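Phosphate transporter (PDB 6L85) probably imports inorganic phosphate across the cell membrane by coupling its uptake to the movement of sodium ions. Local coordinates at residues Met55-His59 and Leu189-Thr194; Lys314-Leu318 and Ala360-Val366; Pro167-Thr172 and Ile225-Val231. All blocks are in the same frame, centred on the assembly; numbering follows the deposited sequence.

Contact 1. Residues Met55-His59 and Leu189-Thr194; sequences MFGSH and LFVKKT. With LMT (dodecyl-beta-D-maltoside), chain O.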
loop_
_atom_site.group_PDB
_atom_site.type_symbol
_atom_site.label_atom_id
_atom_site.label_comp_id
_atom_site.label_asym_id
_atom_site.label_seq_id
_atom_site.Cartn_x
_atom_site.Cartn_y
_atom_site.Cartn_z
ATOM N N MET B 55 -0.949 7.843 5.863
ATOM C CA MET B 55 -1.606 6.767 6.592
ATOM C C MET B 55 -1.524 6.949 8.105
ATOM O O MET B 55 -2.388 6.438 8.831
ATOM C CB MET B 55 -1.004 5.413 6.182
ATOM C CG MET B 55 -1.335 4.978 4.722
ATOM S SD MET B 55 -0.655 3.355 4.314
ATOM C CE MET B 55 -1.442 2.292 5.526
ATOM N N PHE B 56 -0.505 7.657 8.614
ATOM C CA PHE B 56 -0.295 7.687 10.059
ATOM C C PHE B 56 0.142 9.037 10.609
ATOM O O PHE B 56 0.374 9.124 11.810
ATOM C CB PHE B 56 0.744 6.611 10.472
ATOM C CG PHE B 56 0.412 5.905 11.757
ATOM C CD1 PHE B 56 -0.773 5.185 11.887
ATOM C CD2 PHE B 56 1.272 5.972 12.849
ATOM C CE1 PHE B 56 -1.106 4.551 13.094
ATOM C CE2 PHE B 56 0.951 5.339 14.075
ATOM C CZ PHE B 56 -0.244 4.626 14.195
ATOM N N GLY B 57 0.225 10.096 9.793
ATOM C CA GLY B 57 0.772 11.374 10.212
ATOM C C GLY B 57 -0.126 12.272 11.053
ATOM O O GLY B 57 0.375 13.257 11.614
ATOM N N SER B 58 -1.428 11.984 11.172
ATOM C CA SER B 58 -2.290 12.937 11.872
ATOM C C SER B 58 -2.083 12.905 13.391
ATOM O O SER B 58 -2.304 13.917 14.068
ATOM C CB SER B 58 -3.767 12.682 11.532
ATOM O OG SER B 58 -4.173 11.401 12.001
ATOM N N HIS B 59 -1.632 11.770 13.927
ATOM C CA HIS B 59 -1.581 11.573 15.374
ATOM C C HIS B 59 -0.543 12.469 16.044
ATOM O O HIS B 59 -0.839 13.127 17.046
ATOM C CB HIS B 59 -1.331 10.100 15.664
ATOM C CG HIS B 59 -2.253 9.197 14.907
ATOM N ND1 HIS B 59 -3.598 9.097 15.205
ATOM C CD2 HIS B 59 -2.043 8.405 13.826
ATOM C CE1 HIS B 59 -4.172 8.257 14.360
ATOM N NE2 HIS B 59 -3.250 7.818 13.517
ATOM N N LEU B 189 -1.398 -1.075 13.542
ATOM C CA LEU B 189 -1.523 0.305 14.011
ATOM C C LEU B 189 -2.380 1.149 13.071
ATOM O O LEU B 189 -3.145 2.007 13.523
ATOM C CB LEU B 189 -0.137 0.923 14.174
ATOM C CG LEU B 189 0.647 0.315 15.339
ATOM C CD1 LEU B 189 2.086 0.801 15.323
ATOM C CD2 LEU B 189 -0.048 0.702 16.642
ATOM N N PHE B 190 -2.259 0.948 11.758
ATOM C CA PHE B 190 -3.086 1.718 10.839
ATOM C C PHE B 190 -4.561 1.409 11.051
ATOM O O PHE B 190 -5.397 2.314 11.103
ATOM C CB PHE B 190 -2.672 1.414 9.400
ATOM C CG PHE B 190 -3.555 2.041 8.369
ATOM C CD1 PHE B 190 -3.604 3.419 8.231
ATOM C CD2 PHE B 190 -4.311 1.252 7.507
ATOM C CE1 PHE B 190 -4.421 4.012 7.252
ATOM C CE2 PHE B 190 -5.116 1.836 6.521
ATOM C CZ PHE B 190 -5.161 3.215 6.396
ATOM N N VAL B 191 -4.889 0.134 11.201
ATOM C CA VAL B 191 -6.281 -0.259 11.341
ATOM C C VAL B 191 -6.820 0.184 12.696
ATOM O O VAL B 191 -7.968 0.634 12.805
ATOM C CB VAL B 191 -6.413 -1.779 11.132
ATOM C CG1 VAL B 191 -7.820 -2.246 11.535
ATOM C CG2 VAL B 191 -6.075 -2.144 9.659
ATOM N N LYS B 192 -5.994 0.099 13.743
ATOM C CA LYS B 192 -6.446 0.459 15.084
ATOM C C LYS B 192 -6.542 1.971 15.256
ATOM O O LYS B 192 -7.616 2.501 15.527
ATOM C CB LYS B 192 -5.504 -0.159 16.123
ATOM C CG LYS B 192 -5.876 0.166 17.567
ATOM C CD LYS B 192 -7.080 -0.651 18.011
ATOM C CE LYS B 192 -7.725 -0.087 19.280
ATOM N NZ LYS B 192 -8.882 0.786 18.943
ATOM N N LYS B 193 -5.433 2.688 15.081
ATOM C CA LYS B 193 -5.416 4.120 15.371
ATOM C C LYS B 193 -5.977 4.976 14.244
ATOM O O LYS B 193 -6.660 5.968 14.510
ATOM C CB LYS B 193 -3.992 4.582 15.676
ATOM C CG LYS B 193 -3.459 4.074 16.982
ATOM C CD LYS B 193 -3.524 5.173 18.024
ATOM C CE LYS B 193 -2.895 6.459 17.503
ATOM N NZ LYS B 193 -2.795 7.468 18.604
ATOM N N THR B 194 -5.654 4.689 12.986
ATOM C CA THR B 194 -6.135 5.612 11.958
ATOM C C THR B 194 -7.580 5.322 11.573
ATOM O O THR B 194 -8.397 6.244 11.491
ATOM C CB THR B 194 -5.243 5.578 10.721
ATOM O OG1 THR B 194 -3.928 6.015 11.072
ATOM C CG2 THR B 194 -5.801 6.511 9.626
HETATM C "C1'" LMT O . -9.754 8.014 8.287
HETATM C "C2'" LMT O . -9.855 9.391 8.905
HETATM C "C3'" LMT O . -10.826 9.518 10.071
HETATM C "C4'" LMT O . -12.003 8.577 9.963
HETATM C "C5'" LMT O . -11.520 7.206 9.499
HETATM C "C6'" LMT O . -12.652 6.201 9.537
HETATM O "O1'" LMT O . -9.255 8.184 6.952
HETATM O "O2'" LMT O . -8.585 9.785 9.387
HETATM O "O3'" LMT O . -11.277 10.853 10.078
HETATM O "O5'" LMT O . -10.983 7.336 8.188
HETATM O "O6'" LMT O . -13.311 6.270 10.800
HETATM C C1 LMT O . -7.820 8.192 6.812
HETATM C C2 LMT O . -7.517 8.085 5.298
HETATM C C3 LMT O . -6.449 6.984 5.093
HETATM C C4 LMT O . -5.813 7.258 3.724
HETATM C C5 LMT O . -5.031 5.998 3.311
HETATM C C6 LMT O . -5.013 5.979 1.774
HETATM C C7 LMT O . -3.803 5.123 1.334
HETATM C C8 LMT O . -4.229 3.630 1.338
HETATM C C9 LMT O . -2.941 2.769 1.267
HETATM C C10 LMT O . -2.606 2.448 -0.214
HETATM C C11 LMT O . -1.623 1.270 -0.243
HETATM C C12 LMT O . -0.984 1.152 -1.630
#

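Contact 2. Residues Lys314-Leu318 and Ala360-Val366; sequences KITTL and ARGLEMV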
loop_
_atom_site.group_PDB
_atom_site.type_symbol
_atom_site.label_atom_id
_atom_site.label_comp_id
_atom_site.label_asym_id
_atom_site.label_seq_id
_atom_site.Cartn_x
_atom_site.Cartn_y
_atom_site.Cartn_z
ATOM N N LYS B 314 30.042 7.140 5.718
ATOM C CA LYS B 314 30.516 6.822 7.057
ATOM C C LYS B 314 30.100 5.432 7.530
ATOM O O LYS B 314 30.607 4.976 8.559
ATOM C CB LYS B 314 30.014 7.888 8.036
ATOM C CG LYS B 314 30.910 9.131 8.144
ATOM C CD LYS B 314 31.016 9.904 6.826
ATOM C CE LYS B 314 31.682 11.263 7.030
ATOM N NZ LYS B 314 31.495 12.164 5.855
ATOM N N ILE B 315 29.200 4.746 6.818
ATOM C CA ILE B 315 28.705 3.448 7.279
ATOM C C ILE B 315 28.852 2.368 6.211
ATOM O O ILE B 315 28.200 1.322 6.294
ATOM C CB ILE B 315 27.238 3.538 7.748
ATOM C CG1 ILE B 315 26.318 3.956 6.593
ATOM C CG2 ILE B 315 27.113 4.498 8.929
ATOM C CD1 ILE B 315 24.857 3.979 6.957
ATOM N N THR B 316 29.706 2.595 5.209
ATOM C CA THR B 316 29.925 1.548 4.211
ATOM C C THR B 316 30.605 0.318 4.797
ATOM O O THR B 316 30.673 -0.713 4.121
ATOM C CB THR B 316 30.758 2.059 3.029
ATOM O OG1 THR B 316 32.120 2.236 3.439
ATOM C CG2 THR B 316 30.194 3.365 2.482
ATOM N N THR B 317 31.108 0.403 6.025
ATOM C CA THR B 317 31.631 -0.748 6.740
ATOM C C THR B 317 30.584 -1.393 7.644
ATOM O O THR B 317 30.908 -2.336 8.377
ATOM C CB THR B 317 32.868 -0.347 7.564
ATOM O OG1 THR B 317 32.515 0.668 8.521
ATOM C CG2 THR B 317 33.962 0.189 6.647
ATOM N N LEU B 318 29.346 -0.902 7.619
ATOM C CA LEU B 318 28.260 -1.530 8.363
ATOM C C LEU B 318 27.789 -2.777 7.613
ATOM O O LEU B 318 27.384 -2.688 6.451
ATOM C CB LEU B 318 27.114 -0.538 8.549
ATOM C CG LEU B 318 26.028 -0.923 9.550
ATOM C CD1 LEU B 318 26.628 -0.983 10.957
ATOM C CD2 LEU B 318 24.866 0.072 9.479
ATOM N N ALA B 360 31.981 0.556 14.423
ATOM C CA ALA B 360 33.396 0.442 14.077
ATOM C C ALA B 360 34.157 1.666 14.591
ATOM O O ALA B 360 35.132 1.524 15.336
ATOM C CB ALA B 360 33.589 0.225 12.567
ATOM N N ARG B 361 33.714 2.885 14.255
ATOM C CA ARG B 361 32.668 3.239 13.279
ATOM C C ARG B 361 33.446 4.117 12.333
ATOM O O ARG B 361 32.943 5.087 11.764
ATOM C CB ARG B 361 31.484 3.964 13.929
ATOM C CG ARG B 361 30.184 4.037 13.108
ATOM C CD ARG B 361 29.367 2.733 13.107
ATOM N NE ARG B 361 29.970 1.705 12.264
ATOM C CZ ARG B 361 30.084 1.790 10.941
ATOM N NH1 ARG B 361 29.614 2.853 10.300
ATOM N NH2 ARG B 361 30.663 0.810 10.260
ATOM N N GLY B 362 34.718 3.740 12.207
ATOM C CA GLY B 362 35.765 4.678 11.889
ATOM C C GLY B 362 36.092 5.592 13.060
ATOM O O GLY B 362 37.210 6.109 13.146
ATOM N N LEU B 363 35.138 5.799 13.970
ATOM C CA LEU B 363 35.276 6.782 15.036
ATOM C C LEU B 363 36.421 6.408 15.976
ATOM O O LEU B 363 36.492 5.266 16.445
ATOM C CB LEU B 363 33.945 6.928 15.783
ATOM C CG LEU B 363 32.958 7.901 15.102
ATOM C CD1 LEU B 363 32.251 7.282 13.897
ATOM C CD2 LEU B 363 31.914 8.446 16.076
ATOM N N GLU B 364 37.323 7.365 16.277
ATOM C CA GLU B 364 37.246 8.833 16.018
ATOM C C GLU B 364 36.633 9.352 14.697
ATOM O O GLU B 364 35.688 10.126 14.763
ATOM C CB GLU B 364 38.656 9.439 16.176
ATOM C CG GLU B 364 39.695 9.014 15.126
ATOM C CD GLU B 364 40.709 8.025 15.666
ATOM O OE1 GLU B 364 40.688 7.757 16.885
ATOM O OE2 GLU B 364 41.530 7.520 14.868
ATOM N N MET B 365 37.106 8.869 13.533
ATOM C CA MET B 365 36.527 9.215 12.230
ATOM C C MET B 365 35.046 8.852 12.183
ATOM O O MET B 365 34.720 7.667 12.086
ATOM C CB MET B 365 37.278 8.503 11.099
ATOM C CG MET B 365 36.757 8.812 9.707
ATOM S SD MET B 365 37.076 10.522 9.214
ATOM C CE MET B 365 35.621 10.872 8.215
ATOM N N VAL B 366 34.124 9.813 12.124
ATOM C CA VAL B 366 34.251 11.212 11.675
ATOM C C VAL B 366 35.408 12.121 12.117
ATOM O O VAL B 366 35.940 12.015 13.220
ATOM C CB VAL B 366 32.942 11.935 12.045
ATOM C CG1 VAL B 366 31.890 11.673 11.002
ATOM C CG2 VAL B 366 32.456 11.441 13.398
#

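Contact 3. Residues Pro167-Thr172 and Ile225-Val231; sequences PKKSST and INEKKDV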
loop_
_atom_site.group_PDB
_atom_site.type_symbol
_atom_site.label_atom_id
_atom_site.label_comp_id
_atom_site.label_asym_id
_atom_site.label_seq_id
_atom_site.Cartn_x
_atom_site.Cartn_y
_atom_site.Cartn_z
ATOM N N PRO B 167 23.166 -21.909 8.569
ATOM C CA PRO B 167 22.712 -20.505 8.577
ATOM C C PRO B 167 21.930 -20.082 7.339
ATOM O O PRO B 167 21.066 -19.204 7.457
ATOM C CB PRO B 167 24.022 -19.716 8.725
ATOM C CG PRO B 167 24.960 -20.697 9.445
ATOM C CD PRO B 167 24.621 -22.025 8.806
ATOM N N LYS B 168 22.195 -20.669 6.164
ATOM C CA LYS B 168 21.390 -20.360 4.982
ATOM C C LYS B 168 19.917 -20.694 5.214
ATOM O O LYS B 168 19.021 -19.852 5.014
ATOM C CB LYS B 168 21.915 -21.146 3.783
ATOM C CG LYS B 168 23.204 -20.654 3.203
ATOM C CD LYS B 168 23.629 -21.598 2.086
ATOM C CE LYS B 168 24.831 -21.080 1.350
ATOM N NZ LYS B 168 24.780 -21.487 -0.088
ATOM N N LYS B 169 19.660 -21.941 5.623
ATOM C CA LYS B 169 18.321 -22.397 5.972
ATOM C C LYS B 169 17.703 -21.520 7.051
ATOM O O LYS B 169 16.504 -21.221 7.004
ATOM C CB LYS B 169 18.394 -23.850 6.445
ATOM C CG LYS B 169 17.184 -24.726 6.170
ATOM C CD LYS B 169 17.594 -26.204 6.242
ATOM C CE LYS B 169 16.410 -27.146 6.461
ATOM N NZ LYS B 169 16.018 -27.261 7.900
ATOM N N SER B 170 18.507 -21.094 8.028
ATOM C CA SER B 170 17.987 -20.281 9.122
ATOM C C SER B 170 17.589 -18.884 8.646
ATOM O O SER B 170 16.606 -18.313 9.136
ATOM C CB SER B 170 19.025 -20.179 10.242
ATOM O OG SER B 170 18.992 -21.326 11.067
ATOM N N SER B 171 18.372 -18.303 7.729
ATOM C CA SER B 171 18.073 -16.969 7.229
ATOM C C SER B 171 16.767 -16.991 6.452
ATOM O O SER B 171 15.956 -16.057 6.546
ATOM C CB SER B 171 19.226 -16.471 6.355
ATOM O OG SER B 171 19.243 -17.163 5.116
ATOM N N THR B 172 16.545 -18.095 5.737
ATOM C CA THR B 172 15.295 -18.370 5.033
ATOM C C THR B 172 14.063 -18.242 5.931
ATOM O O THR B 172 12.955 -17.988 5.434
ATOM C CB THR B 172 15.443 -19.777 4.440
ATOM O OG1 THR B 172 15.708 -19.682 3.038
ATOM C CG2 THR B 172 14.262 -20.667 4.728
ATOM N N ILE B 225 19.251 -17.113 -1.480
ATOM C CA ILE B 225 20.261 -17.776 -0.681
ATOM C C ILE B 225 21.094 -18.749 -1.504
ATOM O O ILE B 225 22.164 -19.169 -1.052
ATOM C CB ILE B 225 19.560 -18.468 0.509
ATOM C CG1 ILE B 225 20.497 -18.597 1.705
ATOM C CG2 ILE B 225 18.987 -19.807 0.088
ATOM C CD1 ILE B 225 21.133 -17.302 2.119
ATOM N N ASN B 226 20.642 -19.079 -2.720
ATOM C CA ASN B 226 21.322 -19.991 -3.632
ATOM C C ASN B 226 22.291 -19.294 -4.577
ATOM O O ASN B 226 22.920 -19.973 -5.387
ATOM C CB ASN B 226 20.301 -20.759 -4.485
ATOM C CG ASN B 226 19.432 -21.700 -3.667
ATOM O OD1 ASN B 226 19.825 -22.148 -2.587
ATOM N ND2 ASN B 226 18.235 -22.002 -4.184
ATOM N N GLU B 227 22.423 -17.968 -4.515
ATOM C CA GLU B 227 23.292 -17.274 -5.462
ATOM C C GLU B 227 24.762 -17.298 -5.063
ATOM O O GLU B 227 25.624 -17.074 -5.920
ATOM C CB GLU B 227 22.844 -15.819 -5.639
ATOM C CG GLU B 227 21.461 -15.665 -6.241
ATOM C CD GLU B 227 21.320 -14.395 -7.067
ATOM O OE1 GLU B 227 22.252 -14.074 -7.841
ATOM O OE2 GLU B 227 20.276 -13.719 -6.941
ATOM N N LYS B 228 25.071 -17.533 -3.791
ATOM C CA LYS B 228 26.447 -17.582 -3.322
ATOM C C LYS B 228 26.712 -18.936 -2.682
ATOM O O LYS B 228 25.826 -19.514 -2.041
ATOM C CB LYS B 228 26.734 -16.458 -2.326
ATOM C CG LYS B 228 26.292 -15.078 -2.791
ATOM C CD LYS B 228 27.273 -14.488 -3.788
ATOM C CE LYS B 228 27.108 -12.972 -3.906
ATOM N NZ LYS B 228 27.912 -12.422 -5.048
ATOM N N LYS B 229 27.936 -19.439 -2.863
ATOM C CA LYS B 229 28.310 -20.735 -2.306
ATOM C C LYS B 229 28.671 -20.622 -0.828
ATOM O O LYS B 229 28.184 -21.406 -0.002
ATOM C CB LYS B 229 29.479 -21.331 -3.100
ATOM C CG LYS B 229 29.192 -21.559 -4.584
ATOM C CD LYS B 229 30.319 -22.359 -5.243
ATOM C CE LYS B 229 29.987 -22.733 -6.692
ATOM N NZ LYS B 229 29.995 -21.544 -7.608
ATOM N N ASP B 230 29.520 -19.655 -0.473
ATOM C CA ASP B 230 29.937 -19.505 0.913
ATOM C C ASP B 230 28.766 -19.086 1.796
ATOM O O ASP B 230 27.982 -18.207 1.433
ATOM C CB ASP B 230 31.060 -18.469 1.015
ATOM C CG ASP B 230 31.484 -18.222 2.445
ATOM O OD1 ASP B 230 32.158 -19.104 3.022
ATOM O OD2 ASP B 230 31.146 -17.153 3.002
ATOM N N VAL B 231 28.682 -19.700 2.980
ATOM C CA VAL B 231 27.550 -19.501 3.880
ATOM C C VAL B 231 27.402 -18.028 4.252
ATOM O O VAL B 231 26.312 -17.443 4.142
ATOM C CB VAL B 231 27.710 -20.374 5.139
ATOM C CG1 VAL B 231 26.680 -19.974 6.205
ATOM C CG2 VAL B 231 27.595 -21.858 4.791
#

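Contact 1. Residues Met55-His59 and Leu189-Thr194
A knobs-into-holes contact and a threonine hydroxyl that donates one hydrogen bond and accepts another join the break between helix 38-56 and helix 58-66 to the C-terminal end of helix 167-194. The knob is Phe56, whose ring enters a hole lined by Leu189, Phe190, Lys193 and Thr194. The ring turns its edge to Leu189 O, with CE1 3.3 Å from that oxygen, while CZ reaches Leu189 CB. Thr194 OG1 donates to Met55 O at 2.8 Å, in the carbonyl plane. The same oxygen accepts from His59 NE2 at 3.1 Å, and this bond is nearly straight (171°). Thr194 OG1 lies in the plane of the His59 ring, at its edge, and the two faces are met by other atoms: Lys193 CE over one, 3.8 Å from the ring centroid, and Ser58 OG over the other. The ammonium of Lys193 goes on to bond Ser339 O. Next to Thr194, chi3 of Met55 (60°) bends the chain and puts CE over the Phe190 face, 3.5 Å from that ring's centroid. SD lies higher, a Met-aromatic contact, and also meets the dodecyl chain of a bound maltoside. Met55 O is 7.4 Å from His59 N, which rules out the i to i+4 bond of a continuous helix; the chemistry implies that the Thr194 hydroxyl satisfies this carbonyl and fixes the rotation of the His59 ring.

Contact 2. Residues Lys314-Leu318 and Ala360-Val366
Arg361 reaches from the loop at 360-366 into a type I beta turn, Ile315 to Leu318, that joins helix 304-311 to helix 320-339. The turn is closed by its own backbone bond, Leu318 N to Ile315 O at 2.8 Å.

The polar part of the contact belongs to the guanidinium. The Arg361 chain leaves with CG opposite the backbone N and then folds at chi2 (78°) and chi3 (-74°), which brings the flat group back against the turn. NH2 lies 2.5 Å from Thr317 OG1, at most a weak hydrogen bond, bent to 117°, and so short that its detail is doubtful. NH1 lies 2.9 Å from Lys314 O. NH2 also comes near Leu318 N, but both are donors and no bond results. Around the same group, Ile315 CG2 lies close beside NH1, and Leu318 CB lies over one guanidinium face.

The apolar part falls farther along, where the Lys314 chain runs across Val366 and Met365 at about a right angle, while its NZ has a weak bond to Thr310 O. Replacing Arg361 by an alanine would probably leave the Thr317 hydroxyl without its charged neighbour and open a gap between the turn and the loop.

Outside the contact, Ile315 touches Ala28 and Thr29 of helix 2-32, and Thr29 is a sodium ligand, so the turn adjoins an ion site. At the end of the contact away from Thr317, Lys314 CG meets Val366 CG1 at 3.9 Å.

Contact 3. Residues Pro167-Thr172 and Ile225-Val231
Lys168 lies across Ile225 and ends at the carbonyls of Lys228 and Lys229, bridging the first turn of helix 167-194 and the loop that joins helix 199-224 to helix 231-258. The side chain is extended through chi3, and its last torsion, chi4 at -148°, departs from that line to present the ammonium to the loop. NZ donates to Lys228 O at 3.0 Å, in the plane of that carbonyl, with a C=O...N angle of 155°. A second, weak bond runs from NZ to Lys229 O at 3.4 Å. One ammonium thus gathers two consecutive carbonyls of a segment with no regular secondary structure, which is consistent with its fixing the path of the loop.

Nearer the helix, the methylenes of Lys168 meet Ile225 obliquely, with CB 3.6 Å from Ile225 CG1. The isoleucine's CD1 carries on to Ser171 OG, 3.5 Å away. That hydroxyl is itself turned back on its helix: with chi1 at 72° it donates to Lys168 O at 2.7 Å, tilted somewhat out of the carbonyl plane. Lys168 O also takes the helical bond from Thr172 N, so it is gripped twice; the Ser171 proton is engaged by Lys168 O, and the Ile225 methyl simply packs against the oxygen.

At the other end, the proline ring and Val231 cross at about a right angle, Pro167 CB lying 3.7 Å from Val231 CG1. Val231 opens helix 231-258, and Asp230 just before it is the N-cap, its OD2 bonded to Asp233 N. Beyond the contact, Lys168 touches Ala234 and Ile225 touches Val238 of helix 231-258, while Thr172 packs on Val221 and Arg222 of helix 199-224; the start of helix 167-194 is thereby held against both helices that flank the 225-231 loop.

How the contacts relate
From the N terminus, 55-59 comes first and is followed 130 residues later by its partner at 189-194, where contact 1 closes a largely helical loop. Contact 3 opens within that loop, at 167-172, and closes beyond it, at 225-231; the two therefore cross. They share helix 167-194, contact 3 at its start and contact 1 at its end, their centres 37 Å apart. Contact 2 follows in series, joining the loops before helix 320-339 and before helix 368-400 across 41 residues. It lies on the opposite side of the chain's centre from contact 1. None touches another; even contacts 2 and 3 keep about 15 Å between nearest atoms.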